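Local coordinates for nitrate transport protein (Xanthomonas axonopodis pv. citri, PDB 3KSX), which binds alkanesulfonates, here MOPS, as a periplasmic binding protein, probably delivering them to an ABC-type uptake system, at residues Q53-T58 with V228-G233; L145-L150 with D292-Q297; I184-Y189 with E265-H270. All blocks are in the same frame, centred on the assembly; numbering follows the deposited sequence.

Contact 1 (Q53-T58 with V228-G233); sequences QRFPRT and VQQVMG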
loop_
_atom_site.group_PDB
_atom_site.type_symbol
_atom_site.label_atom_id
_atom_site.label_comp_id
_atom_site.label_asym_id
_atom_site.label_seq_id
_atom_site.Cartn_x
_atom_site.Cartn_y
_atom_site.Cartn_z
ATOM N N GLN A 53 18.961 15.225 -4.279
ATOM C CA GLN A 53 20.318 15.311 -3.762
ATOM C C GLN A 53 21.259 14.216 -4.270
ATOM O O GLN A 53 22.420 14.485 -4.586
ATOM C CB GLN A 53 20.306 15.214 -2.244
ATOM C CG GLN A 53 19.548 16.315 -1.558
ATOM C CD GLN A 53 19.824 16.250 -0.084
ATOM O OE1 GLN A 53 20.973 16.073 0.302
ATOM N NE2 GLN A 53 18.786 16.302 0.737
ATOM N N ARG A 54 20.762 12.985 -4.380
ATOM C CA ARG A 54 21.566 11.856 -4.839
ATOM C C ARG A 54 21.846 11.842 -6.381
ATOM O O ARG A 54 22.898 11.384 -6.863
ATOM C CB ARG A 54 20.867 10.553 -4.396
ATOM C CG ARG A 54 21.640 9.267 -4.789
ATOM C CD ARG A 54 22.166 8.529 -3.566
ATOM N NE ARG A 54 22.975 7.321 -3.862
ATOM C CZ ARG A 54 22.612 6.047 -3.590
ATOM N NH1 ARG A 54 21.420 5.773 -3.047
ATOM N NH2 ARG A 54 23.443 5.022 -3.871
ATOM N N PHE A 55 20.923 12.350 -7.157
ATOM C CA PHE A 55 20.981 12.174 -8.590
ATOM C C PHE A 55 20.775 13.533 -9.275
ATOM O O PHE A 55 19.743 13.779 -9.887
ATOM C CB PHE A 55 19.871 11.213 -8.987
ATOM C CG PHE A 55 19.991 9.845 -8.342
ATOM C CD1 PHE A 55 21.004 8.950 -8.743
ATOM C CD2 PHE A 55 19.057 9.442 -7.372
ATOM C CE1 PHE A 55 21.078 7.687 -8.169
ATOM C CE2 PHE A 55 19.138 8.219 -6.792
ATOM C CZ PHE A 55 20.149 7.327 -7.202
ATOM N N PRO A 56 21.784 14.415 -9.190
ATOM C CA PRO A 56 21.711 15.781 -9.653
ATOM C C PRO A 56 21.473 15.918 -11.170
ATOM O O PRO A 56 20.940 16.926 -11.619
ATOM C CB PRO A 56 23.083 16.338 -9.264
ATOM C CG PRO A 56 23.991 15.146 -9.151
ATOM C CD PRO A 56 23.096 14.103 -8.586
ATOM N N ARG A 57 21.868 14.905 -11.935
ATOM C CA ARG A 57 21.677 14.887 -13.381
ATOM C C ARG A 57 20.338 14.247 -13.860
ATOM O O ARG A 57 20.112 14.056 -15.055
ATOM C CB ARG A 57 22.869 14.178 -13.991
ATOM C CG ARG A 57 24.210 14.928 -13.799
ATOM C CD ARG A 57 25.375 13.963 -14.008
ATOM N NE ARG A 57 25.314 12.772 -13.118
ATOM C CZ ARG A 57 25.763 12.719 -11.843
ATOM N NH1 ARG A 57 26.314 13.783 -11.257
ATOM N NH2 ARG A 57 25.653 11.599 -11.119
ATOM N N THR A 58 19.459 13.924 -12.911
ATOM C CA THR A 58 18.184 13.287 -13.203
ATOM C C THR A 58 17.040 14.181 -12.710
ATOM O O THR A 58 17.030 14.649 -11.565
ATOM C CB THR A 58 18.143 11.882 -12.566
ATOM O OG1 THR A 58 19.207 11.094 -13.104
ATOM C CG2 THR A 58 16.841 11.168 -12.922
ATOM N N VAL A 228 18.200 2.149 -10.549
ATOM C CA VAL A 228 17.023 1.692 -9.774
ATOM C C VAL A 228 17.431 1.125 -8.429
ATOM O O VAL A 228 16.787 1.412 -7.394
ATOM C CB VAL A 228 16.183 0.721 -10.582
ATOM C CG1 VAL A 228 15.152 -0.036 -9.658
ATOM C CG2 VAL A 228 15.462 1.535 -11.724
ATOM N N GLN A 229 18.529 0.374 -8.430
ATOM C CA GLN A 229 19.091 -0.181 -7.164
ATOM C C GLN A 229 19.466 0.956 -6.192
ATOM O O GLN A 229 19.123 0.920 -4.997
ATOM C CB GLN A 229 20.272 -1.080 -7.489
ATOM C CG GLN A 229 21.011 -1.661 -6.284
ATOM C CD GLN A 229 22.080 -2.699 -6.751
ATOM O OE1 GLN A 229 22.303 -3.719 -6.082
ATOM N NE2 GLN A 229 22.705 -2.454 -7.934
ATOM N N GLN A 230 20.165 1.974 -6.712
ATOM C CA GLN A 230 20.552 3.128 -5.912
ATOM C C GLN A 230 19.365 3.909 -5.446
ATOM O O GLN A 230 19.364 4.375 -4.298
ATOM C CB GLN A 230 21.482 4.032 -6.683
ATOM C CG GLN A 230 22.890 3.472 -6.648
ATOM C CD GLN A 230 23.608 3.738 -7.920
ATOM O OE1 GLN A 230 23.519 4.840 -8.481
ATOM N NE2 GLN A 230 24.303 2.719 -8.430
ATOM N N VAL A 231 18.333 4.063 -6.299
ATOM C CA VAL A 231 17.053 4.671 -5.888
ATOM C C VAL A 231 16.478 3.946 -4.662
ATOM O O VAL A 231 16.148 4.601 -3.652
ATOM C CB VAL A 231 16.037 4.699 -7.063
ATOM C CG1 VAL A 231 14.680 5.154 -6.589
ATOM C CG2 VAL A 231 16.520 5.688 -8.187
ATOM N N MET A 232 16.380 2.619 -4.763
ATOM C CA MET A 232 15.846 1.783 -3.675
ATOM C C MET A 232 16.689 2.005 -2.450
ATOM O O MET A 232 16.150 2.148 -1.358
ATOM C CB MET A 232 15.923 0.295 -3.936
ATOM C CG MET A 232 15.118 -0.270 -5.114
ATOM S SD MET A 232 13.373 0.007 -4.845
ATOM C CE MET A 232 13.019 1.581 -5.687
ATOM N N GLY A 233 18.018 2.042 -2.631
ATOM C CA GLY A 233 18.937 2.409 -1.514
ATOM C C GLY A 233 18.582 3.670 -0.760
ATOM O O GLY A 233 18.644 3.711 0.448
#
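Arg54 and Phe55 reach out side by side and close on Gln230 from two directions, the arginine over the start of its side chain and the phenylalanine with its rim. The arginine chain leaves with CG anti to the backbone N (chi1 -178°) and bends at chi2, which carries the guanidinium across the Gln230 side chain at about a right angle. One face of the guanidinium takes Gln230 CB, offset toward the rim, and NH2 of Arg54 comes to 3.2 Å from CG of Gln230. NH1 of Arg54 lies only 2.8 Å from the carbonyl O of Gln230, but the angle is too poor for a hydrogen bond; the partner of NH1 is Thr234 OG1, one turn further along the same helix. The guanidinium is thus held at the helix surface by a hydroxyl and by packing on methylene groups.

Phe55 comes in edge first. Its CZ sits 3.6 Å from Gln230 CB, near the ring plane, and its CE2 is 3.9 Å from Val231 CG2. Ring and Gln230 amide planes differ by just 17°, while one face of the ring carries CG of Arg54, so the two side chains also pack on each other.

The contact sets the end of helix 50-54 and the type I turn from Phe55 to Thr58 on helix 225-244, at the outer edge of the lobe holding strands 59-65 and 82-86. Phe227 meets the Phe55 ring edge-to-face, and Val231 continues inward onto Leu82 of strand 82-86, joining this corner to the five-stranded sheet.

Contact 2 (L145-L150 with D292-Q297); sequences LLLRVL and DLFYAQ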
loop_
_atom_site.group_PDB
_atom_site.type_symbol
_atom_site.label_atom_id
_atom_site.label_comp_id
_atom_site.label_asym_id
_atom_site.label_seq_id
_atom_site.Cartn_x
_atom_site.Cartn_y
_atom_site.Cartn_z
ATOM N N LEU A 145 -6.629 -8.109 3.097
ATOM C CA LEU A 145 -6.955 -8.102 4.542
ATOM C C LEU A 145 -8.396 -8.593 4.788
ATOM O O LEU A 145 -8.627 -9.481 5.647
ATOM C CB LEU A 145 -6.831 -6.704 5.140
ATOM C CG LEU A 145 -7.345 -6.623 6.591
ATOM C CD1 LEU A 145 -6.157 -7.115 7.408
ATOM C CD2 LEU A 145 -7.713 -5.207 6.987
ATOM N N LEU A 146 -9.358 -8.042 4.027
ATOM C CA LEU A 146 -10.740 -8.444 4.175
ATOM C C LEU A 146 -10.970 -9.922 3.879
ATOM O O LEU A 146 -11.608 -10.618 4.656
ATOM C CB LEU A 146 -11.639 -7.535 3.323
ATOM C CG LEU A 146 -13.129 -7.535 3.489
ATOM C CD1 LEU A 146 -13.562 -7.358 4.937
ATOM C CD2 LEU A 146 -13.693 -6.414 2.575
ATOM N N LEU A 147 -10.589 -10.402 2.691
ATOM C CA LEU A 147 -10.544 -11.820 2.433
ATOM C C LEU A 147 -10.027 -12.714 3.549
ATOM O O LEU A 147 -10.720 -13.688 3.940
ATOM C CB LEU A 147 -9.766 -12.066 1.117
ATOM C CG LEU A 147 -9.570 -13.506 0.716
ATOM C CD1 LEU A 147 -10.933 -14.110 0.399
ATOM C CD2 LEU A 147 -8.657 -13.596 -0.512
ATOM N N ARG A 148 -8.854 -12.401 4.096
ATOM C CA ARG A 148 -8.200 -13.274 5.031
ATOM C C ARG A 148 -8.903 -13.199 6.406
ATOM O O ARG A 148 -9.041 -14.220 7.086
ATOM C CB ARG A 148 -6.733 -12.851 5.251
ATOM C CG ARG A 148 -5.726 -12.953 4.014
ATOM C CD ARG A 148 -5.289 -14.347 3.595
ATOM N NE ARG A 148 -5.020 -15.149 4.791
ATOM C CZ ARG A 148 -3.912 -15.066 5.539
ATOM N NH1 ARG A 148 -2.933 -14.214 5.202
ATOM N NH2 ARG A 148 -3.831 -15.789 6.643
ATOM N N VAL A 149 -9.393 -12.027 6.792
ATOM C CA VAL A 149 -10.088 -11.879 8.092
ATOM C C VAL A 149 -11.432 -12.609 8.050
ATOM O O VAL A 149 -11.753 -13.377 8.961
ATOM C CB VAL A 149 -10.216 -10.379 8.460
ATOM C CG1 VAL A 149 -11.164 -10.128 9.601
ATOM C CG2 VAL A 149 -8.880 -9.841 8.870
ATOM N N LEU A 150 -12.203 -12.369 7.006
ATOM C CA LEU A 150 -13.492 -13.003 6.802
ATOM C C LEU A 150 -13.322 -14.524 6.836
ATOM O O LEU A 150 -14.075 -15.251 7.501
ATOM C CB LEU A 150 -14.104 -12.549 5.488
ATOM C CG LEU A 150 -14.620 -11.073 5.457
ATOM C CD1 LEU A 150 -15.128 -10.791 4.083
ATOM C CD2 LEU A 150 -15.708 -10.899 6.494
ATOM N N ASP A 292 -2.293 -17.339 -5.896
ATOM C CA ASP A 292 -3.043 -18.635 -5.964
ATOM C C ASP A 292 -4.388 -18.583 -5.243
ATOM O O ASP A 292 -5.454 -19.084 -5.751
ATOM C CB ASP A 292 -2.193 -19.783 -5.391
ATOM C CG ASP A 292 -0.892 -20.066 -6.223
ATOM O OD1 ASP A 292 -0.720 -19.585 -7.376
ATOM O OD2 ASP A 292 -0.037 -20.763 -5.644
ATOM N N LEU A 293 -4.358 -17.952 -4.060
ATOM C CA LEU A 293 -5.568 -17.718 -3.250
ATOM C C LEU A 293 -6.601 -16.882 -3.984
ATOM O O LEU A 293 -7.768 -17.235 -3.977
ATOM C CB LEU A 293 -5.215 -17.064 -1.897
ATOM C CG LEU A 293 -6.324 -16.670 -0.906
ATOM C CD1 LEU A 293 -7.136 -17.876 -0.548
ATOM C CD2 LEU A 293 -5.664 -16.071 0.342
ATOM N N PHE A 294 -6.179 -15.775 -4.619
ATOM C CA PHE A 294 -7.107 -14.861 -5.262
ATOM C C PHE A 294 -7.719 -15.544 -6.456
ATOM O O PHE A 294 -8.919 -15.421 -6.733
ATOM C CB PHE A 294 -6.403 -13.537 -5.661
ATOM C CG PHE A 294 -6.532 -12.494 -4.587
ATOM C CD1 PHE A 294 -5.883 -12.673 -3.368
ATOM C CD2 PHE A 294 -7.325 -11.339 -4.801
ATOM C CE1 PHE A 294 -6.055 -11.801 -2.361
ATOM C CE2 PHE A 294 -7.493 -10.412 -3.762
ATOM C CZ PHE A 294 -6.863 -10.644 -2.528
ATOM N N TYR A 295 -6.914 -16.329 -7.117
ATOM C CA TYR A 295 -7.437 -17.115 -8.261
ATOM C C TYR A 295 -8.476 -18.196 -7.806
ATOM O O TYR A 295 -9.556 -18.345 -8.431
ATOM C CB TYR A 295 -6.278 -17.739 -9.016
ATOM C CG TYR A 295 -6.771 -18.500 -10.237
ATOM C CD1 TYR A 295 -7.435 -17.837 -11.268
ATOM C CD2 TYR A 295 -6.604 -19.877 -10.327
ATOM C CE1 TYR A 295 -7.916 -18.529 -12.376
ATOM C CE2 TYR A 295 -7.083 -20.594 -11.438
ATOM C CZ TYR A 295 -7.739 -19.899 -12.457
ATOM O OH TYR A 295 -8.187 -20.579 -13.564
ATOM N N ALA A 296 -8.112 -18.962 -6.785
ATOM C CA ALA A 296 -8.912 -20.037 -6.157
ATOM C C ALA A 296 -10.272 -19.490 -5.766
ATOM O O ALA A 296 -11.276 -20.177 -5.936
ATOM C CB ALA A 296 -8.215 -20.542 -4.903
ATOM N N GLN A 297 -10.271 -18.283 -5.199
ATOM C CA GLN A 297 -11.485 -17.557 -4.762
ATOM C C GLN A 297 -12.200 -16.792 -5.867
ATOM O O GLN A 297 -13.145 -16.039 -5.598
ATOM C CB GLN A 297 -11.125 -16.597 -3.618
ATOM C CG GLN A 297 -10.720 -17.304 -2.333
ATOM C CD GLN A 297 -11.789 -18.229 -1.776
ATOM O OE1 GLN A 297 -11.484 -19.295 -1.231
ATOM N NE2 GLN A 297 -13.039 -17.819 -1.899
#
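Leu147 and Leu293 both extend with CG anti to the backbone N (chi1 178° and 177°), and this sends the two side chains straight at each other, tip to tip, between helices whose segment axes come no closer than 12.0 Å. The meeting point is CD2 of Leu147, which lies 3.9 Å from CG of Leu293. The same methyl also touches the Phe294 ring, 3.7 Å from its CE1, approaching obliquely as the two side chains slide past each other in opposite directions. One methyl therefore packs against two consecutive residues of the second helix, while the other branch, CD1 of Leu147, looks toward CG of Gln297 at a looser 4.2 Å.

Arg148 adds its aliphatic part. Bends at chi2 and chi3 fold its chain so that CD comes to 3.7 Å from CD2 of Leu293. The charged end goes to a different partner: NH1 is hydrogen-bonded to the carbonyl O of Leu207. Across the contact the packing is entirely apolar, with Leu147 buried and Leu293 nearer the surface.

The helix segments 145-150 and 292-296 cross at 74°, so they meet over a small patch around Leu147. Helix 141-152 packs through Leu146 on strands 113-118 and 133-136, whereas Phe294 of helix 281-296 rests on Ile88 and Phe92 of helix 88-95, beside the other sheet. The contact thus bridges the two alpha/beta lobes of a periplasmic binding protein.

Contact 3 (I184-Y189 with E265-H270); sequences IWDPWY and ERTLAH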
loop_
_atom_site.group_PDB
_atom_site.type_symbol
_atom_site.label_atom_id
_atom_site.label_comp_id
_atom_site.label_asym_id
_atom_site.label_seq_id
_atom_site.Cartn_x
_atom_site.Cartn_y
_atom_site.Cartn_z
ATOM N N ILE A 184 -9.369 -0.408 5.279
ATOM C CA ILE A 184 -8.502 0.800 4.967
ATOM C C ILE A 184 -7.225 0.778 5.777
ATOM O O ILE A 184 -7.088 -0.021 6.677
ATOM C CB ILE A 184 -9.299 2.141 5.183
ATOM C CG1 ILE A 184 -8.611 3.373 4.552
ATOM C CG2 ILE A 184 -9.571 2.409 6.719
ATOM C CD1 ILE A 184 -8.373 3.280 3.029
ATOM N N TRP A 185 -6.293 1.630 5.451
ATOM C CA TRP A 185 -5.014 1.624 6.150
ATOM C C TRP A 185 -4.844 2.999 6.821
ATOM O O TRP A 185 -5.711 3.860 6.713
ATOM C CB TRP A 185 -3.933 1.329 5.099
ATOM C CG TRP A 185 -4.120 2.027 3.785
ATOM C CD1 TRP A 185 -3.674 3.245 3.431
ATOM C CD2 TRP A 185 -4.842 1.511 2.639
ATOM N NE1 TRP A 185 -4.062 3.532 2.147
ATOM C CE2 TRP A 185 -4.810 2.504 1.648
ATOM C CE3 TRP A 185 -5.525 0.326 2.383
ATOM C CZ2 TRP A 185 -5.338 2.311 0.373
ATOM C CZ3 TRP A 185 -6.133 0.175 1.134
ATOM C CH2 TRP A 185 -6.051 1.175 0.156
ATOM N N ASP A 186 -3.734 3.182 7.540
ATOM C CA ASP A 186 -3.276 4.487 8.012
ATOM C C ASP A 186 -2.953 5.444 6.847
ATOM O O ASP A 186 -2.404 5.026 5.805
ATOM C CB ASP A 186 -2.043 4.367 8.905
ATOM C CG ASP A 186 -2.374 4.362 10.362
ATOM O OD1 ASP A 186 -3.404 4.938 10.770
ATOM O OD2 ASP A 186 -1.610 3.736 11.109
ATOM N N PRO A 187 -3.260 6.730 7.029
ATOM C CA PRO A 187 -3.648 7.362 8.324
ATOM C C PRO A 187 -5.144 7.450 8.630
ATOM O O PRO A 187 -5.494 7.987 9.673
ATOM C CB PRO A 187 -3.093 8.788 8.157
ATOM C CG PRO A 187 -3.465 9.070 6.626
ATOM C CD PRO A 187 -3.093 7.731 5.942
ATOM N N TRP A 188 -6.002 6.971 7.725
ATOM C CA TRP A 188 -7.464 6.967 7.945
ATOM C C TRP A 188 -7.812 6.184 9.217
ATOM O O TRP A 188 -8.572 6.669 10.031
ATOM C CB TRP A 188 -8.219 6.413 6.737
ATOM C CG TRP A 188 -7.712 6.965 5.409
ATOM C CD1 TRP A 188 -6.673 6.460 4.610
ATOM C CD2 TRP A 188 -8.222 8.094 4.724
ATOM N NE1 TRP A 188 -6.515 7.241 3.497
ATOM C CE2 TRP A 188 -7.451 8.248 3.529
ATOM C CE3 TRP A 188 -9.229 9.002 5.003
ATOM C CZ2 TRP A 188 -7.696 9.269 2.601
ATOM C CZ3 TRP A 188 -9.468 10.057 4.076
ATOM C CH2 TRP A 188 -8.704 10.174 2.891
ATOM N N TYR A 189 -7.243 4.996 9.427
ATOM C CA TYR A 189 -7.390 4.283 10.689
ATOM C C TYR A 189 -7.152 5.181 11.921
ATOM O O TYR A 189 -8.013 5.340 12.815
ATOM C CB TYR A 189 -6.415 3.088 10.680
ATOM C CG TYR A 189 -6.187 2.449 11.972
ATOM C CD1 TYR A 189 -7.244 2.251 12.876
ATOM C CD2 TYR A 189 -4.936 1.946 12.295
ATOM C CE1 TYR A 189 -7.025 1.636 14.091
ATOM C CE2 TYR A 189 -4.710 1.310 13.477
ATOM C CZ TYR A 189 -5.755 1.171 14.393
ATOM O OH TYR A 189 -5.528 0.532 15.601
ATOM N N GLU A 265 1.510 10.877 15.040
ATOM C CA GLU A 265 2.112 10.100 16.065
ATOM C C GLU A 265 1.598 8.647 16.188
ATOM O O GLU A 265 2.371 7.705 16.325
ATOM C CB GLU A 265 1.774 10.822 17.363
ATOM C CG GLU A 265 2.921 11.545 17.961
ATOM C CD GLU A 265 3.427 10.805 19.165
ATOM O OE1 GLU A 265 3.348 9.547 19.127
ATOM O OE2 GLU A 265 3.849 11.466 20.155
ATOM N N ARG A 266 0.273 8.499 16.231
ATOM C CA ARG A 266 -0.418 7.202 16.277
ATOM C C ARG A 266 -0.016 6.368 15.079
ATOM O O ARG A 266 0.305 5.197 15.239
ATOM C CB ARG A 266 -1.963 7.401 16.344
ATOM C CG ARG A 266 -2.720 6.255 17.050
ATOM C CD ARG A 266 -2.731 6.371 18.620
ATOM N NE ARG A 266 -1.480 6.917 19.178
ATOM C CZ ARG A 266 -0.482 6.217 19.736
ATOM N NH1 ARG A 266 -0.534 4.888 19.858
ATOM N NH2 ARG A 266 0.588 6.875 20.189
ATOM N N THR A 267 0.056 6.980 13.890
ATOM C CA THR A 267 0.424 6.195 12.697
ATOM C C THR A 267 1.862 5.608 12.808
ATOM O O THR A 267 2.126 4.477 12.326
ATOM C CB THR A 267 0.214 6.913 11.352
ATOM O OG1 THR A 267 1.269 7.863 11.141
ATOM C CG2 THR A 267 -1.180 7.605 11.193
ATOM N N LEU A 268 2.780 6.345 13.462
ATOM C CA LEU A 268 4.162 5.827 13.738
ATOM C C LEU A 268 4.253 4.734 14.798
ATOM O O LEU A 268 5.074 3.789 14.685
ATOM C CB LEU A 268 5.143 6.961 14.086
ATOM C CG LEU A 268 5.191 8.169 13.132
ATOM C CD1 LEU A 268 6.414 9.038 13.456
ATOM C CD2 LEU A 268 5.185 7.746 11.665
ATOM N N ALA A 269 3.377 4.829 15.796
ATOM C CA ALA A 269 3.216 3.756 16.777
ATOM C C ALA A 269 2.796 2.438 16.144
ATOM O O ALA A 269 3.101 1.389 16.691
ATOM C CB ALA A 269 2.239 4.143 17.831
ATOM N N HIS A 270 2.089 2.493 15.005
ATOM C CA HIS A 270 1.618 1.281 14.299
ATOM C C HIS A 270 2.591 0.617 13.351
ATOM O O HIS A 270 2.252 -0.421 12.765
ATOM C CB HIS A 270 0.374 1.574 13.458
ATOM C CG HIS A 270 -0.779 2.084 14.247
ATOM N ND1 HIS A 270 -1.685 2.990 13.744
ATOM C CD2 HIS A 270 -1.140 1.851 15.530
ATOM C CE1 HIS A 270 -2.586 3.258 14.668
ATOM N NE2 HIS A 270 -2.277 2.586 15.765
HETATM O O HOH W 1 0.911 3.216 10.416
#
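A histidine-carboxylate hydrogen bond ties the turn after strand 181-185 to segment 265-270, with His270 gripping Asp186. His270 ND1 donates to Asp186 OD2 over 2.7 Å at 168°. The bond is nearly flat: OD2 accepts on its syn lone pair and lies 4° out of the imidazole plane, and carboxylate and ring are nearly coplanar. OD2 has a second donor in a water, 2.7 Å away, that also donates to the backbone O of Thr267 at 2.6 Å. With OD1 held by Ser190 OG, both carboxylate oxygens are engaged and the group's rotation is fixed.

The Tyr189 and His270 rings run nearly parallel (21°) but are slid apart, centroids 4.6 Å from each other, so they barely overlap. Arg266 O sits over the centre of one imidazole face. Thr267 turns its methyl to the aspartate, CG2 being 3.5 Å from Asp186 OD1, and the same methyl meets CB of Pro187 at 3.8 Å. Its hydroxyl, placed between backbone N and carbonyl carbon, is hydrogen-bonded to Val264 O of the same helix.

A cis peptide bond precedes Pro187 where the chain passes from strand 181-185 toward helix 188-194. Tyr189 packs on Thr114 and Leu116 of strand 113-118, and Ser190 touches Thr267 and His270, so helix 261-269 is docked against the start of helix 188-194 beside that sheet.

Overall arrangement
From the N terminus the chain first passes residues 53-58, then 145-150 and 184-189. It returns through 228-233 to close contact 1, then through 265-270 to close contact 3, and finally through 292-297 to close contact 2. Contact 1 therefore crosses both others, whereas contact 3 falls wholly within the span of contact 2. Contact 1 packs helices 50-54 and 225-244 beside the sheet of strands 59-65 and 82-86. Contacts 2 and 3 bring the successive C-terminal helices 281-296 and 261-269 onto helix 141-152 and onto the loop and helix start that follow strand 181-185, in the other lobe. Contacts 1 and 2 lie on opposite sides of the chain's centre, their centres about 37 Å apart.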